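Local coordinates for general Secretion Pathway Protein (Vibrio vulnificus, PDB 4G54), which probably binds peptidoglycan through its periplasmic domain, as part of the EpsAB fusion protein of the type II secretion system, at residues L34-K39 and Y91-E96; R101-T106 and R110-V115. All coordinates share one frame; numbering follows the deposited sequence.

Interaction 1: L34-K39 and Y91-E96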
loop_
_atom_site.group_PDB
_atom_site.type_symbol
_atom_site.label_atom_id
_atom_site.label_comp_id
_atom_site.label_asym_id
_atom_site.label_seq_id
_atom_site.Cartn_x
_atom_site.Cartn_y
_atom_site.Cartn_z
ATOM N N LEU A 34 7.105 -8.594 6.282
ATOM C CA LEU A 34 6.951 -8.021 4.905
ATOM C C LEU A 34 6.736 -9.132 3.885
ATOM O O LEU A 34 5.951 -8.937 2.931
ATOM C CB LEU A 34 8.155 -7.212 4.477
ATOM C CG LEU A 34 8.287 -5.911 5.215
ATOM C CD1 LEU A 34 9.631 -5.352 4.807
ATOM C CD2 LEU A 34 7.131 -4.903 4.820
ATOM N N GLU A 35 7.327 -10.314 4.130
ATOM C CA GLU A 35 7.016 -11.446 3.241
ATOM C C GLU A 35 5.494 -11.697 3.279
ATOM O O GLU A 35 4.864 -11.931 2.223
ATOM C CB GLU A 35 7.847 -12.716 3.612
ATOM C CG GLU A 35 7.647 -13.793 2.620
ATOM C CD GLU A 35 8.381 -15.066 3.013
ATOM O OE1 GLU A 35 8.891 -15.139 4.152
ATOM O OE2 GLU A 35 8.405 -15.984 2.170
ATOM N N GLU A 36 4.862 -11.659 4.445
ATOM C CA GLU A 36 3.432 -11.855 4.539
ATOM C C GLU A 36 2.658 -10.700 3.853
ATOM O O GLU A 36 1.629 -10.927 3.202
ATOM C CB GLU A 36 3.047 -11.976 6.042
ATOM C CG GLU A 36 1.617 -12.607 6.279
ATOM C CD GLU A 36 1.539 -14.072 5.905
ATOM O OE1 GLU A 36 2.612 -14.732 5.645
ATOM O OE2 GLU A 36 0.379 -14.565 5.945
ATOM N N LEU A 37 3.111 -9.472 4.117
ATOM C CA LEU A 37 2.384 -8.325 3.522
ATOM C C LEU A 37 2.428 -8.375 2.008
ATOM O O LEU A 37 1.418 -8.111 1.346
ATOM C CB LEU A 37 2.995 -7.035 4.115
ATOM C CG LEU A 37 2.300 -5.747 3.692
ATOM C CD1 LEU A 37 0.885 -5.836 4.144
ATOM C CD2 LEU A 37 3.018 -4.547 4.389
ATOM N N TYR A 38 3.553 -8.812 1.433
ATOM C CA TYR A 38 3.577 -8.943 -0.030
ATOM C C TYR A 38 2.591 -10.025 -0.513
ATOM O O TYR A 38 2.014 -9.887 -1.604
ATOM C CB TYR A 38 4.945 -9.362 -0.524
ATOM C CG TYR A 38 5.904 -8.209 -0.801
ATOM C CD1 TYR A 38 6.938 -7.920 0.059
ATOM C CD2 TYR A 38 5.750 -7.376 -1.951
ATOM C CE1 TYR A 38 7.902 -6.844 -0.292
ATOM C CE2 TYR A 38 6.575 -6.344 -2.227
ATOM C CZ TYR A 38 7.669 -6.104 -1.439
ATOM O OH TYR A 38 8.514 -5.069 -1.752
ATOM N N LYS A 39 2.361 -11.062 0.265
ATOM C CA LYS A 39 1.415 -12.077 -0.219
ATOM C C LYS A 39 -0.012 -11.462 -0.383
ATOM O O LYS A 39 -0.794 -11.885 -1.244
ATOM C CB LYS A 39 1.300 -13.194 0.780
ATOM C CG LYS A 39 2.531 -13.979 0.995
ATOM C CD LYS A 39 2.211 -15.227 1.924
ATOM C CE LYS A 39 3.491 -15.703 2.543
ATOM N NZ LYS A 39 3.228 -16.789 3.536
ATOM N N TYR A 91 5.787 -8.479 14.764
ATOM C CA TYR A 91 5.298 -7.743 13.573
ATOM C C TYR A 91 3.994 -8.438 13.159
ATOM O O TYR A 91 3.943 -9.636 13.116
ATOM C CB TYR A 91 6.332 -7.867 12.411
ATOM C CG TYR A 91 7.614 -7.162 12.766
ATOM C CD1 TYR A 91 8.648 -7.831 13.461
ATOM C CD2 TYR A 91 7.761 -5.790 12.464
ATOM C CE1 TYR A 91 9.782 -7.149 13.839
ATOM C CE2 TYR A 91 8.938 -5.073 12.818
ATOM C CZ TYR A 91 9.956 -5.778 13.503
ATOM O OH TYR A 91 11.114 -5.170 13.884
ATOM N N VAL A 92 2.954 -7.655 12.863
ATOM C CA VAL A 92 1.664 -8.242 12.479
ATOM C C VAL A 92 1.062 -7.391 11.343
ATOM O O VAL A 92 1.333 -6.200 11.249
ATOM C CB VAL A 92 0.712 -8.320 13.722
ATOM C CG1 VAL A 92 0.252 -6.915 14.210
ATOM C CG2 VAL A 92 -0.426 -9.186 13.433
ATOM N N VAL A 93 0.384 -8.040 10.405
ATOM C CA VAL A 93 -0.253 -7.309 9.324
ATOM C C VAL A 93 -1.552 -6.727 9.768
ATOM O O VAL A 93 -2.415 -7.435 10.311
ATOM C CB VAL A 93 -0.420 -8.185 8.053
ATOM C CG1 VAL A 93 -1.321 -7.482 7.025
ATOM C CG2 VAL A 93 0.985 -8.498 7.471
ATOM N N LEU A 94 -1.725 -5.413 9.529
ATOM C CA LEU A 94 -3.052 -4.785 9.732
ATOM C C LEU A 94 -3.761 -4.877 8.408
ATOM O O LEU A 94 -3.336 -4.301 7.395
ATOM C CB LEU A 94 -2.861 -3.291 10.130
ATOM C CG LEU A 94 -4.164 -2.470 10.198
ATOM C CD1 LEU A 94 -4.971 -2.888 11.352
ATOM C CD2 LEU A 94 -3.792 -0.975 10.354
ATOM N N LEU A 95 -4.912 -5.576 8.402
ATOM C CA LEU A 95 -5.692 -5.736 7.188
ATOM C C LEU A 95 -6.736 -4.692 7.117
ATOM O O LEU A 95 -6.961 -4.159 5.997
ATOM C CB LEU A 95 -6.355 -7.185 7.155
ATOM C CG LEU A 95 -7.305 -7.491 6.016
ATOM C CD1 LEU A 95 -6.542 -7.567 4.693
ATOM C CD2 LEU A 95 -7.970 -8.873 6.336
ATOM N N GLU A 96 -7.490 -4.460 8.203
ATOM C CA GLU A 96 -8.466 -3.355 8.165
ATOM C C GLU A 96 -8.607 -2.745 9.544
ATOM O O GLU A 96 -8.205 -3.322 10.510
ATOM C CB GLU A 96 -9.792 -3.770 7.624
ATOM C CG GLU A 96 -10.406 -4.910 8.330
ATOM C CD GLU A 96 -11.705 -5.357 7.562
ATOM O OE1 GLU A 96 -11.815 -6.502 7.122
ATOM O OE2 GLU A 96 -12.596 -4.482 7.394
#
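Leu37 and Val93 meet because of their first torsions: CG of Leu37 stands anti to the backbone N (chi1 -176°), and CG1 of Val93 takes the same position on its own residue (chi1 169°). In this helix-on-sheet contact of the peptidase C39-like domain, helix 30-40 rests on one face of an antiparallel sheet at strand 88-97. The evidence for a point contact is its size, 119 Å² buried over both sides, and the fact that Val93 is the one strand residue that enters it. The valine presents both branches to the helix. CG1 approaches Leu37 CD1 at 4.0 Å, the two side chains meeting at a slant, while CG2 lies 4.1 Å from Leu37 N and 4.3 Å from Glu36 CB, so the second branch touches the helix surface itself. All three residues are buried, and the same patch is extended by Leu37 packing on Leu129 of strand 125-131 and Val93 on Leu80 of strand 79-85.

Glu36 meets the valine with its CB and CG methylenes. Its carboxylate has two partners outside strand 88-97: Tyr226 hydrogen-bonds to OE2, and Lys39, one turn along the helix, forms a salt bridge in which NZ lies 3.0 Å from Glu36 OE1, on the syn side and 32° out of the carboxylate plane.

Interaction 2: R101-T106 and R110-V115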
loop_
_atom_site.group_PDB
_atom_site.type_symbol
_atom_site.label_atom_id
_atom_site.label_comp_id
_atom_site.label_asym_id
_atom_site.label_seq_id
_atom_site.Cartn_x
_atom_site.Cartn_y
_atom_site.Cartn_z
ATOM N N ARG A 101 -11.985 -1.435 16.321
ATOM C CA ARG A 101 -11.316 -2.746 16.201
ATOM C C ARG A 101 -10.361 -2.733 15.031
ATOM O O ARG A 101 -10.576 -1.977 14.071
ATOM C CB ARG A 101 -12.322 -3.908 15.920
ATOM C CG ARG A 101 -12.971 -3.881 14.489
ATOM C CD ARG A 101 -12.073 -4.363 13.216
ATOM N NE ARG A 101 -12.055 -3.455 12.002
ATOM C CZ ARG A 101 -12.872 -3.572 10.935
ATOM N NH1 ARG A 101 -13.771 -4.570 10.886
ATOM N NH2 ARG A 101 -12.796 -2.713 9.885
ATOM N N VAL A 102 -9.328 -3.547 15.097
ATOM C CA VAL A 102 -8.470 -3.745 13.910
ATOM C C VAL A 102 -8.467 -5.252 13.663
ATOM O O VAL A 102 -8.696 -6.071 14.566
ATOM C CB VAL A 102 -7.063 -3.272 14.139
ATOM C CG1 VAL A 102 -7.022 -1.707 14.223
ATOM C CG2 VAL A 102 -6.383 -3.935 15.428
ATOM N N VAL A 103 -8.348 -5.574 12.380
ATOM C CA VAL A 103 -8.199 -6.989 11.960
ATOM C C VAL A 103 -6.755 -7.221 11.621
ATOM O O VAL A 103 -6.142 -6.512 10.829
ATOM C CB VAL A 103 -9.111 -7.351 10.755
ATOM C CG1 VAL A 103 -8.843 -8.798 10.284
ATOM C CG2 VAL A 103 -10.540 -7.123 11.225
ATOM N N LEU A 104 -6.158 -8.195 12.314
ATOM C CA LEU A 104 -4.709 -8.485 12.235
ATOM C C LEU A 104 -4.476 -9.863 11.611
ATOM O O LEU A 104 -5.223 -10.812 11.878
ATOM C CB LEU A 104 -4.117 -8.438 13.632
ATOM C CG LEU A 104 -4.331 -7.108 14.378
ATOM C CD1 LEU A 104 -3.619 -7.257 15.727
ATOM C CD2 LEU A 104 -3.778 -5.958 13.531
ATOM N N LEU A 105 -3.420 -9.972 10.823
ATOM C CA LEU A 105 -2.950 -11.267 10.233
ATOM C C LEU A 105 -1.557 -11.583 10.746
ATOM O O LEU A 105 -0.648 -10.790 10.589
ATOM C CB LEU A 105 -2.984 -11.199 8.706
ATOM C CG LEU A 105 -4.278 -10.718 8.076
ATOM C CD1 LEU A 105 -4.110 -10.602 6.528
ATOM C CD2 LEU A 105 -5.397 -11.733 8.316
ATOM N N THR A 106 -1.382 -12.771 11.350
ATOM C CA THR A 106 -0.159 -13.096 12.091
ATOM C C THR A 106 0.746 -14.014 11.298
ATOM O O THR A 106 1.839 -14.354 11.755
ATOM C CB THR A 106 -0.458 -13.794 13.446
ATOM O OG1 THR A 106 -0.935 -15.148 13.115
ATOM C CG2 THR A 106 -1.488 -13.093 14.289
ATOM N N ARG A 110 -6.066 -15.160 11.641
ATOM C CA ARG A 110 -6.741 -13.868 11.634
ATOM C C ARG A 110 -7.328 -13.527 13.009
ATOM O O ARG A 110 -8.194 -14.269 13.529
ATOM C CB ARG A 110 -7.833 -13.928 10.567
ATOM C CG ARG A 110 -8.605 -12.651 10.404
ATOM C CD ARG A 110 -9.832 -12.938 9.418
ATOM N NE ARG A 110 -10.442 -11.740 8.817
ATOM C CZ ARG A 110 -10.417 -11.364 7.530
ATOM N NH1 ARG A 110 -9.806 -12.057 6.557
ATOM N NH2 ARG A 110 -11.051 -10.239 7.225
ATOM N N LEU A 111 -6.847 -12.436 13.599
ATOM C CA LEU A 111 -7.277 -11.928 14.930
ATOM C C LEU A 111 -7.940 -10.544 14.874
ATOM O O LEU A 111 -7.605 -9.711 14.045
ATOM C CB LEU A 111 -6.062 -11.750 15.881
ATOM C CG LEU A 111 -5.152 -12.978 15.926
ATOM C CD1 LEU A 111 -3.928 -12.745 16.806
ATOM C CD2 LEU A 111 -5.906 -14.200 16.338
ATOM N N THR A 112 -8.882 -10.304 15.795
ATOM C CA THR A 112 -9.474 -8.985 15.934
ATOM C C THR A 112 -9.035 -8.427 17.278
ATOM O O THR A 112 -9.209 -9.102 18.305
ATOM C CB THR A 112 -11.008 -9.056 15.859
ATOM O OG1 THR A 112 -11.341 -9.455 14.522
ATOM C CG2 THR A 112 -11.622 -7.678 16.054
ATOM N N PHE A 113 -8.511 -7.219 17.277
ATOM C CA PHE A 113 -8.096 -6.550 18.531
ATOM C C PHE A 113 -8.952 -5.341 18.692
ATOM O O PHE A 113 -9.212 -4.612 17.728
ATOM C CB PHE A 113 -6.656 -6.069 18.320
ATOM C CG PHE A 113 -5.613 -6.900 19.007
ATOM C CD1 PHE A 113 -5.800 -8.232 19.279
ATOM C CD2 PHE A 113 -4.371 -6.316 19.257
ATOM C CE1 PHE A 113 -4.789 -8.977 19.879
ATOM C CE2 PHE A 113 -3.368 -7.053 19.862
ATOM C CZ PHE A 113 -3.629 -8.376 20.213
ATOM N N THR A 114 -9.315 -5.040 19.961
ATOM C CA THR A 114 -9.926 -3.754 20.266
ATOM C C THR A 114 -8.848 -2.648 20.239
ATOM O O THR A 114 -7.652 -2.932 20.207
ATOM C CB THR A 114 -10.511 -3.773 21.685
ATOM O OG1 THR A 114 -9.447 -3.951 22.626
ATOM C CG2 THR A 114 -11.479 -4.935 21.858
ATOM N N VAL A 115 -9.274 -1.392 20.260
ATOM C CA VAL A 115 -8.322 -0.265 20.354
ATOM C C VAL A 115 -7.426 -0.452 21.591
ATOM O O VAL A 115 -6.204 -0.296 21.535
ATOM C CB VAL A 115 -9.053 1.068 20.518
ATOM C CG1 VAL A 115 -8.039 2.224 20.517
ATOM C CG2 VAL A 115 -9.893 1.266 19.366
#
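Leu104 and Phe113 form the tight part of this antiparallel beta hairpin. The leucine sets CD1 over one face of the ring, 4.0 Å from the Phe113 centroid and 22° off the ring normal, which meets the geometry of a CH-pi contact; the offset is toward the rim, with Phe113 CD2 the closest ring atom to Leu104 CD1 at 3.7 Å. Beside it, Val102 CG2 lies 3.6 Å from Phe113 CB. That branch of the valine sits between its own backbone N and carbonyl carbon (CG1 at chi1 -70°), which directs it at the phenylalanine. Just past the end of the strand, Thr106 CG2 reaches Leu111 CD1 at 3.5 Å, the two side chains at about a right angle.

The backbone evidence is two hydrogen-bonded pairs, Val102 with Phe113 and Leu104 with Leu111, each closed by reciprocal N-H to O bonds. The straightest runs from Leu104 N to Leu111 O, 2.7 Å long with an angle of 176° at the hydrogen.

The face of Arg101, Thr112 and Arg110 is more polar and reaches solvent, although Val103 and Leu105 on it are buried. Thr112 is exposed, its CG2 3.8 Å from Arg101 CB. Arg110 has two modelled conformers; in the one described, NE lies 3.7 Å from Val103 CG1 and the guanidinium bonds to the Leu212 carbonyl. Arg101 forms a salt bridge with Glu96.

Strand 110-114 is the sheet's outermost within the chain and runs into helix 115-121, N-capped by Thr114; strand 101-105 pairs with 88-97, while Trp69 of helix 69-73 and Leu118 of helix 115-121 pack against Val102.

How the interactions relate
The two contacts come in series along the chain and their centres lie 12 Å apart, on the same side of the chain's centre. They share one antiparallel sheet of the peptidase C39-like domain: strand 88-97, which carries the sheet half of interaction 1, is the neighbour of strand 101-105 from interaction 2. The junction is probably hydrogen-bonded, with Val93 O 2.8 Å from Leu105 N and Leu95 N 2.9 Å from Val103 O; there Leu95 and Glu96 both face Val103 in a classic beta bulge. Interaction 1 is where helix 30-40 meets a buried part of the sheet, and interaction 2 finishes the same sheet at its partly buried margin.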